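Local coordinates for protein lectin (Trichosanthes anguina, PDB 4HR6) that binds galactose-type sugars through its beta-trefoil lectin domains, as a non-toxic three-chain homologue of type II ribosome-inactivating proteins, at residues Gln44-His49 with Val54-Lys59; Thr10-Ser13 with Cys19-Val22. All coordinates share one frame; numbering follows the deposited sequence.

Contact 1. Residues Gln44-His49 with Val54-Lys59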
loop_
_atom_site.group_PDB
_atom_site.type_symbol
_atom_site.label_atom_id
_atom_site.label_comp_id
_atom_site.label_asym_id
_atom_site.label_seq_id
_atom_site.Cartn_x
_atom_site.Cartn_y
_atom_site.Cartn_z
ATOM N N GLN C 44 -4.420 6.596 26.203
ATOM C CA GLN C 44 -3.692 6.361 24.942
ATOM C C GLN C 44 -4.529 6.635 23.690
ATOM O O GLN C 44 -4.014 6.547 22.579
ATOM C CB GLN C 44 -3.137 4.938 24.904
ATOM C CG GLN C 44 -1.893 4.785 25.757
ATOM C CD GLN C 44 -1.311 3.393 25.726
ATOM O OE1 GLN C 44 -1.753 2.531 24.961
ATOM N NE2 GLN C 44 -0.307 3.161 26.571
ATOM N N LYS C 45 -5.806 6.968 23.877
ATOM C CA LYS C 45 -6.681 7.341 22.772
ATOM C C LYS C 45 -6.432 8.795 22.449
ATOM O O LYS C 45 -6.392 9.637 23.342
ATOM C CB LYS C 45 -8.159 7.178 23.126
ATOM C CG LYS C 45 -8.551 5.832 23.707
ATOM C CD LYS C 45 -8.556 4.717 22.680
ATOM C CE LYS C 45 -9.223 3.473 23.260
ATOM N NZ LYS C 45 -8.533 2.217 22.846
ATOM N N TRP C 46 -6.260 9.090 21.169
ATOM C CA TRP C 46 -6.078 10.453 20.707
ATOM C C TRP C 46 -7.112 10.760 19.637
ATOM O O TRP C 46 -7.361 9.950 18.733
ATOM C CB TRP C 46 -4.661 10.651 20.182
ATOM C CG TRP C 46 -3.645 10.591 21.276
ATOM C CD1 TRP C 46 -2.990 9.488 21.717
ATOM C CD2 TRP C 46 -3.200 11.682 22.095
ATOM N NE1 TRP C 46 -2.147 9.820 22.749
ATOM C CE2 TRP C 46 -2.260 11.160 23.007
ATOM C CE3 TRP C 46 -3.505 13.050 22.146
ATOM C CZ2 TRP C 46 -1.610 11.958 23.966
ATOM C CZ3 TRP C 46 -2.857 13.846 23.095
ATOM C CH2 TRP C 46 -1.917 13.292 23.991
ATOM N N THR C 47 -7.702 11.943 19.759
ATOM C CA THR C 47 -8.785 12.369 18.906
ATOM C C THR C 47 -8.338 13.574 18.109
ATOM O O THR C 47 -7.907 14.579 18.678
ATOM C CB THR C 47 -10.040 12.687 19.737
ATOM O OG1 THR C 47 -10.441 11.504 20.430
ATOM C CG2 THR C 47 -11.211 13.153 18.844
ATOM N N PHE C 48 -8.443 13.454 16.786
ATOM C CA PHE C 48 -8.063 14.512 15.852
ATOM C C PHE C 48 -9.317 15.258 15.399
ATOM O O PHE C 48 -10.327 14.629 15.091
ATOM C CB PHE C 48 -7.365 13.900 14.622
ATOM C CG PHE C 48 -6.002 13.323 14.909
ATOM C CD1 PHE C 48 -5.865 12.179 15.672
ATOM C CD2 PHE C 48 -4.864 13.925 14.399
ATOM C CE1 PHE C 48 -4.604 11.655 15.938
ATOM C CE2 PHE C 48 -3.603 13.410 14.660
ATOM C CZ PHE C 48 -3.474 12.273 15.424
ATOM N N HIS C 49 -9.242 16.588 15.343
ATOM C CA HIS C 49 -10.383 17.428 14.992
ATOM C C HIS C 49 -10.070 18.251 13.768
ATOM O O HIS C 49 -8.915 18.386 13.406
ATOM C CB HIS C 49 -10.717 18.369 16.153
ATOM C CG HIS C 49 -11.299 17.669 17.335
ATOM N ND1 HIS C 49 -12.657 17.507 17.507
ATOM C CD2 HIS C 49 -10.709 17.060 18.386
ATOM C CE1 HIS C 49 -12.880 16.837 18.622
ATOM N NE2 HIS C 49 -11.713 16.559 19.178
ATOM N N VAL C 54 -5.158 17.939 18.413
ATOM C CA VAL C 54 -5.076 16.540 18.760
ATOM C C VAL C 54 -5.341 16.446 20.258
ATOM O O VAL C 54 -4.675 17.135 21.039
ATOM C CB VAL C 54 -3.661 16.008 18.428
ATOM C CG1 VAL C 54 -3.571 14.519 18.693
ATOM C CG2 VAL C 54 -3.312 16.331 16.984
ATOM N N ARG C 55 -6.287 15.598 20.660
ATOM C CA ARG C 55 -6.817 15.622 22.031
ATOM C C ARG C 55 -6.851 14.277 22.697
ATOM O O ARG C 55 -7.271 13.301 22.091
ATOM C CB ARG C 55 -8.246 16.189 22.053
ATOM C CG ARG C 55 -8.411 17.464 21.238
ATOM C CD ARG C 55 -9.578 18.338 21.702
ATOM N NE ARG C 55 -9.661 19.556 20.897
ATOM C CZ ARG C 55 -10.647 20.454 20.946
ATOM N NH1 ARG C 55 -11.663 20.320 21.793
ATOM N NH2 ARG C 55 -10.603 21.512 20.147
ATOM N N SER C 56 -6.416 14.238 23.958
ATOM C CA SER C 56 -6.670 13.102 24.829
ATOM C C SER C 56 -7.309 13.604 26.117
ATOM O O SER C 56 -7.060 14.738 26.541
ATOM C CB SER C 56 -5.390 12.349 25.154
ATOM O OG SER C 56 -5.714 11.085 25.713
ATOM N N LEU C 57 -8.158 12.759 26.703
ATOM C CA LEU C 57 -8.870 13.054 27.954
ATOM C C LEU C 57 -9.637 14.382 27.966
ATOM O O LEU C 57 -9.951 14.896 29.035
ATOM C CB LEU C 57 -7.897 13.016 29.140
ATOM C CG LEU C 57 -7.080 11.730 29.271
ATOM C CD1 LEU C 57 -6.028 11.880 30.358
ATOM C CD2 LEU C 57 -7.981 10.532 29.535
ATOM N N GLY C 58 -9.944 14.926 26.791
ATOM C CA GLY C 58 -10.665 16.191 26.692
ATOM C C GLY C 58 -9.766 17.398 26.529
ATOM O O GLY C 58 -10.237 18.469 26.144
ATOM N N LYS C 59 -8.475 17.235 26.813
ATOM C CA LYS C 59 -7.509 18.336 26.693
ATOM C C LYS C 59 -6.593 18.110 25.489
ATOM O O LYS C 59 -6.294 16.963 25.147
ATOM C CB LYS C 59 -6.675 18.449 27.975
#
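The carbonyl O of Arg55 takes the amide N of Thr47 at 2.7 Å. The same Arg55 O also lies 3.4 Å from CA of Trp46, a CA-H...O contact. The return bond, Arg55 N to Thr47 O, completes a hydrogen-bonded antiparallel pair. Beyond the ladder, Ser56 OG donates to Lys45 O at 2.9 Å; with OG anti to the backbone N (chi1 -166°), the small hydroxyl reaches across while its CB sits over the six-membered ring of Trp46, a CH-pi contact 3.5 Å from the centroid. Strands 46-49 and 54-56 form a beta hairpin of the ricin-type trefoil. A type I' turn from Ser56 to Lys59 leads on to strand 59-62; it needs positive phi at both central residues, and at Gly58 a side chain would press on the carbonyl O of Leu57, so glycine fits there. Phe48 and Val54 make the neighbouring non-hydrogen-bonded pair on the buried side. Val54 CG1 lies over the Phe48 ring, 4.1 Å from its centroid, and beta-branching lets CG2 touch CE2 of the same ring. On the other side of the sheet, the extended aliphatic part of Arg55 crosses the His49 imidazole, CG to CD2 3.7 Å, while its guanidinium forms a salt bridge with Asp51.

Contact 2. Residues Thr10-Ser13 with Cys19-Val22. With AMG (methyl alpha-D-galactopyranoside), chain D.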
loop_
_atom_site.group_PDB
_atom_site.type_symbol
_atom_site.label_atom_id
_atom_site.label_comp_id
_atom_site.label_asym_id
_atom_site.label_seq_id
_atom_site.Cartn_x
_atom_site.Cartn_y
_atom_site.Cartn_z
ATOM N N THR C 10 -7.989 7.592 17.475
ATOM C CA THR C 10 -7.048 6.501 17.151
ATOM C C THR C 10 -5.871 6.433 18.154
ATOM O O THR C 10 -5.911 7.086 19.204
ATOM C CB THR C 10 -6.534 6.685 15.711
ATOM O OG1 THR C 10 -5.775 5.541 15.298
ATOM C CG2 THR C 10 -5.700 7.931 15.596
ATOM N N ARG C 11 -4.840 5.642 17.836
ATOM C CA ARG C 11 -3.590 5.640 18.614
ATOM C C ARG C 11 -2.447 6.230 17.806
ATOM O O ARG C 11 -2.520 6.356 16.575
ATOM C CB ARG C 11 -3.219 4.232 19.082
ATOM C CG ARG C 11 -4.163 3.663 20.133
ATOM C CD ARG C 11 -4.519 2.213 19.866
ATOM N NE ARG C 11 -3.899 1.297 20.801
ATOM C CZ ARG C 11 -3.860 -0.024 20.662
ATOM N NH1 ARG C 11 -4.392 -0.619 19.604
ATOM N NH2 ARG C 11 -3.264 -0.758 21.597
ATOM N N ILE C 12 -1.405 6.632 18.527
ATOM C CA ILE C 12 -0.168 7.091 17.917
ATOM C C ILE C 12 0.932 6.210 18.483
ATOM O O ILE C 12 1.157 6.203 19.697
ATOM C CB ILE C 12 0.123 8.560 18.241
ATOM C CG1 ILE C 12 -1.111 9.415 17.966
ATOM C CG2 ILE C 12 1.313 9.065 17.432
ATOM C CD1 ILE C 12 -0.900 10.888 18.215
ATOM N N SER C 13 1.587 5.432 17.618
ATOM C CA SER C 13 2.694 4.589 18.048
ATOM C C SER C 13 3.974 5.013 17.347
ATOM O O SER C 13 3.941 5.751 16.354
ATOM C CB SER C 13 2.379 3.110 17.830
ATOM O OG SER C 13 2.305 2.767 16.462
ATOM N N CYS C 19 3.501 3.330 22.528
ATOM C CA CYS C 19 2.406 4.265 22.311
ATOM C C CYS C 19 2.540 5.571 23.100
ATOM O O CYS C 19 3.048 5.589 24.224
ATOM C CB CYS C 19 1.083 3.581 22.646
ATOM S SG CYS C 19 0.481 2.552 21.287
ATOM N N VAL C 20 2.082 6.656 22.475
ATOM C CA VAL C 20 1.975 7.955 23.104
ATOM C C VAL C 20 0.855 7.894 24.162
ATOM O O VAL C 20 -0.273 7.460 23.901
ATOM C CB VAL C 20 1.731 9.048 22.053
ATOM C CG1 VAL C 20 1.502 10.399 22.705
ATOM C CG2 VAL C 20 2.911 9.114 21.088
ATOM N N ASP C 21 1.201 8.319 25.373
ATOM C CA ASP C 21 0.428 8.003 26.572
ATOM C C ASP C 21 0.590 9.183 27.531
ATOM O O ASP C 21 1.716 9.583 27.845
ATOM C CB ASP C 21 0.955 6.680 27.163
ATOM C CG ASP C 21 0.369 6.346 28.531
ATOM O OD1 ASP C 21 -0.022 5.173 28.758
ATOM O OD2 ASP C 21 0.328 7.247 29.391
ATOM N N VAL C 22 -0.523 9.774 27.959
ATOM C CA VAL C 22 -0.448 10.898 28.902
ATOM C C VAL C 22 -0.233 10.315 30.308
ATOM O O VAL C 22 -1.052 9.534 30.799
ATOM C CB VAL C 22 -1.633 11.908 28.788
ATOM C CG1 VAL C 22 -2.959 11.219 28.508
ATOM C CG2 VAL C 22 -1.726 12.788 30.032
HETATM C C1 AMG D . -0.659 3.745 34.543
HETATM C C2 AMG D . -1.446 3.905 33.241
HETATM C C3 AMG D . -0.530 3.863 32.013
HETATM C C4 AMG D . 0.687 4.780 32.161
HETATM C C5 AMG D . 1.350 4.656 33.543
HETATM C C6 AMG D . 2.407 5.740 33.756
HETATM C C7 AMG D . -0.490 1.711 35.811
HETATM O O1 AMG D . -0.109 2.421 34.630
HETATM O O2 AMG D . -2.419 2.859 33.147
HETATM O O3 AMG D . -1.269 4.238 30.840
HETATM O O4 AMG D . 0.299 6.136 31.908
HETATM O O5 AMG D . 0.380 4.738 34.597
HETATM O O6 AMG D . 3.517 5.211 34.490
HETATM O O HOH W 1 -1.623 6.176 21.606
#
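Val20 N gives an almost straight hydrogen bond to the carbonyl O of Ile12, 3.0 Å long with an N-H...O angle of 174°. A water extends this backbone link: it accepts from Ile12 N at 3.1 Å and probably donates to Val20 O at 3.0 Å, filling a place where the two chains stand too far apart for a direct bond. Val20 O also receives the indole N-H of Trp46.

Apolar contact is modest and buried. The methyls Ile12 CG2 and Val20 CG2 meet at 4.0 Å, the two side chains crossing obliquely; with CG2 of Val20 beside its own backbone N, this branch also rests near Ile12 O. Compact beta-branched residues suit such a place, since their methyls fill the core close to the strand. At the other end Ser13 and Cys19 form a single backbone bridge, and Ser13 CB touches Cys19 SG at 4.0 Å. That sulfur is joined to Cys38 in a disulfide, while the Ser13 hydroxyl bonds to Ser177.

In this ricin-type trefoil, strand 19-22 leads from the buried bridge to a galactoside site. Asp21, two residues beyond Cys19, receives the galactoside with both carboxylate oxygens: AMG O3 donates to OD1 at 2.6 Å and AMG O4 to OD2 at 2.8 Å. With CG anti to the backbone N (chi1 171°), the carboxylate presents two acceptors to adjacent hydroxyls of the sugar, a task to which aspartate is well suited. Gln44 NE2 bonds to OD1 as a second-shell donor and probably helps to fix the carboxylate's rotation, while Asn43, Gln41 and the backbone N of Gly24 also hydrogen-bond to the sugar.

How the contacts relate
From the N terminus, contact 2 comes first: strand 7-13 leads into a short loop, and a single backbone bridge to strand 19-22 closes that loop before contact 1 opens. After strand 33-36, which pairs with 19-22, the chain reaches 44-49, reverses, and returns along 54-59, so contact 1 closes the hairpin. The two neither nest nor cross; they lie in series, their centres about 10 Å apart. Strand 46-49 is the neighbour of 7-13 in one antiparallel sheet, where Trp46 O probably bonds to Thr10 N. Leu57 packs on Val22, so the turn after the hairpin also abuts the sugar-binding strand.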